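Local structure of siroheme decarboxylase (Hydrogenobacter thermophilus, 4CH7) at residues F71-R75 against Q76-E80; S209-E213 against R214-R218. The protein catalyses the decarboxylation of siroheme to 12,18-didecarboxysiroheme, a step in the biosynthesis of heme d1. One frame throughout, in Å; residues are numbered along the deposited sequence.

From the N terminus, the chain first reaches interaction 1, where it leaves strand 65-71 of the first AsnC-like domain and, through a short loop, enters helix 75-87. That turn is closed before the chain passes on to its second half, where interaction 2 joins the end of helix 201-213 to strand 217-222 in the second HTH domain. The two are in series, neither nested nor crossed, and each is local to one turn of chain. Interactions 1 and 2 lie on opposite sides of the chain's centre, with centres about 41 Å apart and nearest atoms about 24 Å apart. Interaction 1 ties helix to barrel; interaction 2 leads into the small sheet with strand 53-57.

Interaction 1: residues F71-R75 against Q76-E80; sequences FKVDR and QKLEE
Val73 CG1 and Leu78 CG both stand anti to their backbone N. In Leu78 this torsion (chi1 -164°) carries CD2 to Val73 CB, at 4.0 Å. In Val73 it (chi1 -169°) sets CG1 beside its own carbonyl carbon and against the backbone of the first helical turn, 3.6 Å from Lys77 O. Both residues are buried; Val73 also rests on Val81 further along helix 75-87, and its carbonyl O is bonded to Asn102 ND2. The turn itself is fastened through the backbone. Lys77 N gives a short bond of 2.7 Å to Asp74 O, with 156° at the hydrogen, and Leu78 N reaches Arg75 O in a weak one of 3.3 Å. Asp74 adds a side-chain bond: its OD1 takes Arg75 N at 2.8 Å through the anti lone pair. Next to it the Gln76 side chain runs alongside, pointing the same way, and its OE1 comes to 3.5 Å from Asp74 CB. Arg75, bent at chi2 and chi3, carries its guanidinium to Glu96 of strand 91-97, with a salt bridge from NH1. This is the first beta-to-alpha connection of the AsnC-like ligand-binding domain, where the chain leaves strand 65-71 for helix 75-87. The chemistry is thus divided: a buried apolar pair lies under the turn, while backbone N-H groups at the helix start are taken up by Asp74, through both its carbonyl and its carboxylate, and only weakly by Arg75.

Interaction 2: residues S209-E213 against R214-R218; sequences SALKE and RGVLR
Leu211 lays its CD2 over one face of the Arg214 guanidinium, off centre toward the rim and 3.8 Å from Arg214 NH1. The two side chains cross obliquely. Before reaching the leucine, the aliphatic part of Arg214 wraps round the carbonyl of Ala210, with CG 3.3 Å from Ala210 O; a bend at chi3 (50°) then turns the flat group to Leu211, and NH1 goes on to a salt bridge with Glu172. An alanine in place of this arginine would probably leave Glu172 without its mate and take away the flat group that lies against Leu211 CD2. The same methyl, Leu211 CD2, also touches Val216, 3.9 Å from Val216 CB, while Leu211 CB faces Leu217 CB at 4.1 Å. Leu211 is buried and touches both residues that follow the glycine. The helix ends here in a Schellman motif. Gly215 takes a positive phi (84°), where a CB would be jammed against the preceding carbonyl, and its N makes a weak bond to Lys212 O. Leu217 N returns to Leu211 O at 3.0 Å, nearly straight at the hydrogen (171°) but approaching from above the carbonyl plane. Arg214 N closes the last regular turn on Ala210 O, also at 3.0 Å. In this HTH domain the motif turns helix 201-213, the last of its three helices, into strand 217-222, which pairs with strand 53-57. Beyond it the Lys212 side chain passes along the carbonyl of Leu217, whose O also receives a CH contact from Lys212 CA at 3.3 Å. The lysine's NZ ends at Asp15, and Leu217 packs on Pro55 and Tyr57 of the partner strand.

Interaction 1: residues F71-R75 against Q76-E80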
ATOM      1  N   PHE A  71      -9.636   7.740  13.630  1.00 45.42           N
ATOM      2  CA  PHE A  71     -10.632   8.700  14.103  1.00 48.46           C
ATOM      3  C   PHE A  71     -11.425   8.137  15.278  1.00 57.33           C
ATOM      4  O   PHE A  71     -11.776   6.955  15.289  1.00 54.37           O
ATOM      5  CB  PHE A  71     -11.606   9.065  12.979  1.00 51.53           C
ATOM      6  CG  PHE A  71     -11.090  10.117  12.035  1.00 45.98           C
ATOM      7  CD1 PHE A  71      -9.778  10.568  12.112  1.00 47.48           C
ATOM      8  CD2 PHE A  71     -11.930  10.665  11.075  1.00 46.78           C
ATOM      9  CE1 PHE A  71      -9.307  11.543  11.239  1.00 52.16           C
ATOM     10  CE2 PHE A  71     -11.469  11.639  10.199  1.00 56.56           C
ATOM     11  CZ  PHE A  71     -10.156  12.078  10.280  1.00 50.93           C
ATOM     12  N   LYS A  72     -11.700   8.979  16.271  1.00 56.04           N
ATOM     13  CA  LYS A  72     -12.649   8.606  17.314  1.00 54.77           C
ATOM     14  C   LYS A  72     -14.032   9.127  16.945  1.00 60.56           C
ATOM     15  O   LYS A  72     -14.338  10.305  17.128  1.00 58.27           O
ATOM     16  CB  LYS A  72     -12.226   9.121  18.691  1.00 60.77           C
ATOM     17  CG  LYS A  72     -13.260   8.867  19.782  1.00 64.42           C
ATOM     18  CD  LYS A  72     -12.621   8.359  21.063  1.00 64.66           C
ATOM     19  CE  LYS A  72     -11.595   9.337  21.599  1.00 72.62           C
ATOM     20  NZ  LYS A  72     -11.037   8.888  22.905  1.00 86.36           N
ATOM     21  N   VAL A  73     -14.854   8.235  16.405  1.00 63.39           N
ATOM     22  CA  VAL A  73     -16.206   8.572  15.987  1.00 64.19           C
ATOM     23  C   VAL A  73     -17.165   7.708  16.791  1.00 73.12           C
ATOM     24  O   VAL A  73     -16.840   6.569  17.106  1.00 71.69           O
ATOM     25  CB  VAL A  73     -16.404   8.254  14.499  1.00 64.67           C
ATOM     26  CG1 VAL A  73     -17.711   8.839  13.996  1.00 65.10           C
ATOM     27  CG2 VAL A  73     -15.237   8.779  13.681  1.00 62.97           C
ATOM     28  N   ASP A  74     -18.340   8.217  17.139  1.00 77.98           N
ATOM     29  CA  ASP A  74     -19.301   7.333  17.790  1.00 80.07           C
ATOM     30  C   ASP A  74     -20.322   6.773  16.804  1.00 72.56           C
ATOM     31  O   ASP A  74     -20.644   7.410  15.800  1.00 68.05           O
ATOM     32  CB  ASP A  74     -19.962   7.974  19.011  1.00 79.05           C
ATOM     33  CG  ASP A  74     -20.123   6.986  20.155  1.00 90.36           C
ATOM     34  OD1 ASP A  74     -20.440   5.810  19.876  1.00 77.81           O
ATOM     35  OD2 ASP A  74     -19.918   7.375  21.326  1.00101.84           O
ATOM     36  N   ARG A  75     -20.809   5.572  17.113  1.00 83.72           N
ATOM     37  CA  ARG A  75     -21.599   4.741  16.203  1.00 75.95           C
ATOM     38  C   ARG A  75     -22.686   5.464  15.409  1.00 78.60           C
ATOM     39  O   ARG A  75     -22.919   5.146  14.240  1.00 79.72           O
ATOM     40  CB  ARG A  75     -22.230   3.585  16.980  1.00 85.83           C
ATOM     41  CG  ARG A  75     -22.691   2.436  16.106  1.00 85.73           C
ATOM     42  CD  ARG A  75     -21.512   1.594  15.660  1.00 88.34           C
ATOM     43  NE  ARG A  75     -20.785   1.051  16.804  1.00 93.90           N
ATOM     44  CZ  ARG A  75     -19.909   0.056  16.730  1.00 92.96           C
ATOM     45  NH1 ARG A  75     -19.650  -0.515  15.564  1.00 91.52           N
ATOM     46  NH2 ARG A  75     -19.296  -0.374  17.823  1.00 95.71           N
ATOM     47  N   GLN A  76     -23.348   6.424  16.050  1.00 70.12           N
ATOM     48  CA  GLN A  76     -24.385   7.214  15.395  1.00 79.45           C
ATOM     49  C   GLN A  76     -23.846   7.874  14.133  1.00 88.81           C
ATOM     50  O   GLN A  76     -24.559   8.011  13.137  1.00 90.09           O
ATOM     51  CB  GLN A  76     -24.925   8.291  16.341  1.00 85.03           C
ATOM     52  CG  GLN A  76     -25.578   7.760  17.612  1.00 86.71           C
ATOM     53  CD  GLN A  76     -24.596   7.582  18.756  1.00 88.34           C
ATOM     54  OE1 GLN A  76     -23.430   7.969  18.661  1.00 90.34           O
ATOM     55  NE2 GLN A  76     -25.068   6.994  19.849  1.00 88.83           N
ATOM     56  N   LYS A  77     -22.578   8.270  14.179  1.00 82.87           N
ATOM     57  CA  LYS A  77     -21.981   9.039  13.096  1.00 80.88           C
ATOM     58  C   LYS A  77     -20.869   8.278  12.375  1.00 74.39           C
ATOM     59  O   LYS A  77     -20.230   8.820  11.475  1.00 72.41           O
ATOM     60  CB  LYS A  77     -21.452  10.374  13.627  1.00 81.92           C
ATOM     61  CG  LYS A  77     -22.435  11.124  14.517  1.00 88.51           C
ATOM     62  CD  LYS A  77     -23.805  11.238  13.858  1.00 97.78           C
ATOM     63  CE  LYS A  77     -24.822  11.901  14.774  1.00 90.90           C
ATOM     64  NZ  LYS A  77     -24.565  13.359  14.912  1.00 88.24           N
ATOM     65  N   LEU A  78     -20.655   7.023  12.764  1.00 68.00           N
ATOM     66  CA  LEU A  78     -19.590   6.202  12.186  1.00 64.52           C
ATOM     67  C   LEU A  78     -19.716   6.060  10.669  1.00 66.34           C
ATOM     68  O   LEU A  78     -18.763   6.329   9.934  1.00 63.84           O
ATOM     69  CB  LEU A  78     -19.563   4.822  12.850  1.00 67.15           C
ATOM     70  CG  LEU A  78     -18.324   3.934  12.682  1.00 70.69           C
ATOM     71  CD1 LEU A  78     -18.351   3.152  11.380  1.00 68.01           C
ATOM     72  CD2 LEU A  78     -17.049   4.755  12.781  1.00 57.70           C
ATOM     73  N   GLU A  79     -20.889   5.634  10.206  1.00 68.36           N
ATOM     74  CA  GLU A  79     -21.119   5.433   8.777  1.00 71.51           C
ATOM     75  C   GLU A  79     -20.977   6.722   7.972  1.00 72.16           C
ATOM     76  O   GLU A  79     -20.310   6.737   6.938  1.00 77.76           O
ATOM     77  CB  GLU A  79     -22.488   4.798   8.519  1.00 79.69           C
ATOM     78  CG  GLU A  79     -22.534   3.292   8.730  1.00 71.38           C
ATOM     79  CD  GLU A  79     -23.514   2.610   7.798  1.00 83.94           C
ATOM     80  OE1 GLU A  79     -23.225   2.530   6.586  1.00 83.02           O
ATOM     81  OE2 GLU A  79     -24.570   2.149   8.277  1.00 83.06           O
ATOM     82  N   GLU A  80     -21.612   7.793   8.441  1.00 73.72           N
ATOM     83  CA  GLU A  80     -21.512   9.101   7.795  1.00 74.98           C
ATOM     84  C   GLU A  80     -20.057   9.529   7.613  1.00 71.31           C
ATOM     85  O   GLU A  80     -19.647   9.936   6.524  1.00 63.72           O
ATOM     86  CB  GLU A  80     -22.265  10.151   8.613  1.00 72.21           C
ATOM     87  CG  GLU A  80     -22.043  11.580   8.148  1.00 87.42           C
ATOM     88  CD  GLU A  80     -22.836  12.587   8.958  1.00 92.40           C
ATOM     89  OE1 GLU A  80     -23.512  12.173   9.925  1.00 92.26           O
ATOM     90  OE2 GLU A  80     -22.785  13.789   8.627  1.00 88.75           O
TER

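Interaction 2: residues S209-E213 against R214-R218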
ATOM      1  N   SER A 209      14.781   3.142 -15.744  1.00 45.09           N
ATOM      2  CA  SER A 209      15.966   2.560 -15.129  1.00 44.16           C
ATOM      3  C   SER A 209      16.498   3.461 -14.019  1.00 52.83           C
ATOM      4  O   SER A 209      16.813   2.991 -12.931  1.00 47.69           O
ATOM      5  CB  SER A 209      17.047   2.316 -16.181  1.00 47.77           C
ATOM      6  OG  SER A 209      16.567   1.485 -17.218  1.00 49.08           O
ATOM      7  N   ALA A 210      16.582   4.758 -14.300  1.00 47.39           N
ATOM      8  CA  ALA A 210      17.078   5.731 -13.331  1.00 47.65           C
ATOM      9  C   ALA A 210      16.196   5.790 -12.086  1.00 45.56           C
ATOM     10  O   ALA A 210      16.698   5.905 -10.968  1.00 48.98           O
ATOM     11  CB  ALA A 210      17.185   7.104 -13.970  1.00 42.80           C
ATOM     12  N   LEU A 211      14.884   5.730 -12.291  1.00 46.56           N
ATOM     13  CA  LEU A 211      13.934   5.690 -11.185  1.00 48.45           C
ATOM     14  C   LEU A 211      14.120   4.418 -10.362  1.00 50.40           C
ATOM     15  O   LEU A 211      13.952   4.428  -9.141  1.00 47.47           O
ATOM     16  CB  LEU A 211      12.498   5.786 -11.704  1.00 47.33           C
ATOM     17  CG  LEU A 211      12.073   7.130 -12.290  1.00 51.67           C
ATOM     18  CD1 LEU A 211      10.680   7.059 -12.887  1.00 48.27           C
ATOM     19  CD2 LEU A 211      12.137   8.204 -11.224  1.00 57.30           C
ATOM     20  N   LYS A 212      14.468   3.324 -11.036  1.00 53.43           N
ATOM     21  CA  LYS A 212      14.725   2.059 -10.358  1.00 48.64           C
ATOM     22  C   LYS A 212      16.030   2.126  -9.571  1.00 58.19           C
ATOM     23  O   LYS A 212      16.116   1.617  -8.452  1.00 53.75           O
ATOM     24  CB  LYS A 212      14.760   0.897 -11.354  1.00 51.65           C
ATOM     25  CG  LYS A 212      14.961  -0.455 -10.692  1.00 54.60           C
ATOM     26  CD  LYS A 212      13.936  -1.473 -11.160  1.00 57.87           C
ATOM     27  CE  LYS A 212      14.433  -2.258 -12.356  1.00 60.79           C
ATOM     28  NZ  LYS A 212      13.520  -3.377 -12.714  1.00 65.27           N
ATOM     29  N   GLU A 213      17.039   2.766 -10.158  1.00 53.97           N
ATOM     30  CA  GLU A 213      18.313   2.978  -9.480  1.00 62.91           C
ATOM     31  C   GLU A 213      18.104   3.810  -8.217  1.00 65.02           C
ATOM     32  O   GLU A 213      18.777   3.606  -7.205  1.00 71.34           O
ATOM     33  CB  GLU A 213      19.298   3.695 -10.405  1.00 64.49           C
ATOM     34  CG  GLU A 213      19.648   2.936 -11.674  1.00 69.85           C
ATOM     35  CD  GLU A 213      20.109   3.858 -12.787  1.00 72.06           C
ATOM     36  OE1 GLU A 213      20.581   4.973 -12.478  1.00 81.41           O
ATOM     37  OE2 GLU A 213      19.990   3.470 -13.970  1.00 65.90           O
ATOM     38  N   ARG A 214      17.162   4.746  -8.289  1.00 60.31           N
ATOM     39  CA  ARG A 214      16.867   5.634  -7.173  1.00 52.05           C
ATOM     40  C   ARG A 214      15.877   5.005  -6.197  1.00 59.72           C
ATOM     41  O   ARG A 214      15.619   5.558  -5.127  1.00 60.86           O
ATOM     42  CB  ARG A 214      16.324   6.969  -7.687  1.00 57.13           C
ATOM     43  CG  ARG A 214      17.357   7.825  -8.409  1.00 54.50           C
ATOM     44  CD  ARG A 214      16.694   8.845  -9.324  1.00 55.82           C
ATOM     45  NE  ARG A 214      15.646   9.599  -8.642  1.00 56.59           N
ATOM     46  CZ  ARG A 214      14.815  10.442  -9.248  1.00 58.18           C
ATOM     47  NH1 ARG A 214      14.905  10.644 -10.554  1.00 61.68           N
ATOM     48  NH2 ARG A 214      13.888  11.082  -8.550  1.00 64.37           N
ATOM     49  N   GLY A 215      15.325   3.852  -6.561  1.00 54.80           N
ATOM     50  CA  GLY A 215      14.384   3.162  -5.696  1.00 53.34           C
ATOM     51  C   GLY A 215      12.961   3.673  -5.821  1.00 58.68           C
ATOM     52  O   GLY A 215      12.048   3.143  -5.183  1.00 57.07           O
ATOM     53  N   VAL A 216      12.776   4.713  -6.631  1.00 58.93           N
ATOM     54  CA  VAL A 216      11.450   5.259  -6.899  1.00 55.40           C
ATOM     55  C   VAL A 216      10.595   4.182  -7.548  1.00 55.13           C
ATOM     56  O   VAL A 216       9.417   4.014  -7.213  1.00 58.78           O
ATOM     57  CB  VAL A 216      11.523   6.478  -7.832  1.00 52.10           C
ATOM     58  CG1 VAL A 216      10.150   7.113  -7.985  1.00 50.43           C
ATOM     59  CG2 VAL A 216      12.519   7.493  -7.302  1.00 57.98           C
ATOM     60  N   LEU A 217      11.203   3.458  -8.482  1.00 53.02           N
ATOM     61  CA  LEU A 217      10.586   2.277  -9.066  1.00 52.29           C
ATOM     62  C   LEU A 217      11.159   1.039  -8.390  1.00 56.90           C
ATOM     63  O   LEU A 217      12.350   0.754  -8.517  1.00 59.69           O
ATOM     64  CB  LEU A 217      10.840   2.215 -10.575  1.00 45.78           C
ATOM     65  CG  LEU A 217      10.239   1.021 -11.324  1.00 54.23           C
ATOM     66  CD1 LEU A 217       8.738   0.990 -11.139  1.00 46.40           C
ATOM     67  CD2 LEU A 217      10.592   1.063 -12.803  1.00 47.25           C
ATOM     68  N   ARG A 218      10.316   0.310  -7.664  1.00 52.84           N
ATOM     69  CA  ARG A 218      10.757  -0.909  -6.995  1.00 60.48           C
ATOM     70  C   ARG A 218      10.976  -2.032  -7.993  1.00 54.83           C
ATOM     71  O   ARG A 218      12.059  -2.622  -8.055  1.00 62.79           O
ATOM     72  CB  ARG A 218       9.739  -1.359  -5.949  1.00 52.41           C
ATOM     73  CG  ARG A 218       9.784  -0.594  -4.636  1.00 70.62           C
ATOM     74  CD  ARG A 218       8.836  -1.223  -3.629  1.00 73.74           C
ATOM     75  NE  ARG A 218       8.853  -0.538  -2.341  1.00 79.95           N
ATOM     76  CZ  ARG A 218       7.777  -0.027  -1.752  1.00 79.85           C
ATOM     77  NH1 ARG A 218       6.589  -0.125  -2.331  1.00 76.60           N
ATOM     78  NH2 ARG A 218       7.888   0.577  -0.577  1.00 83.78           N
TER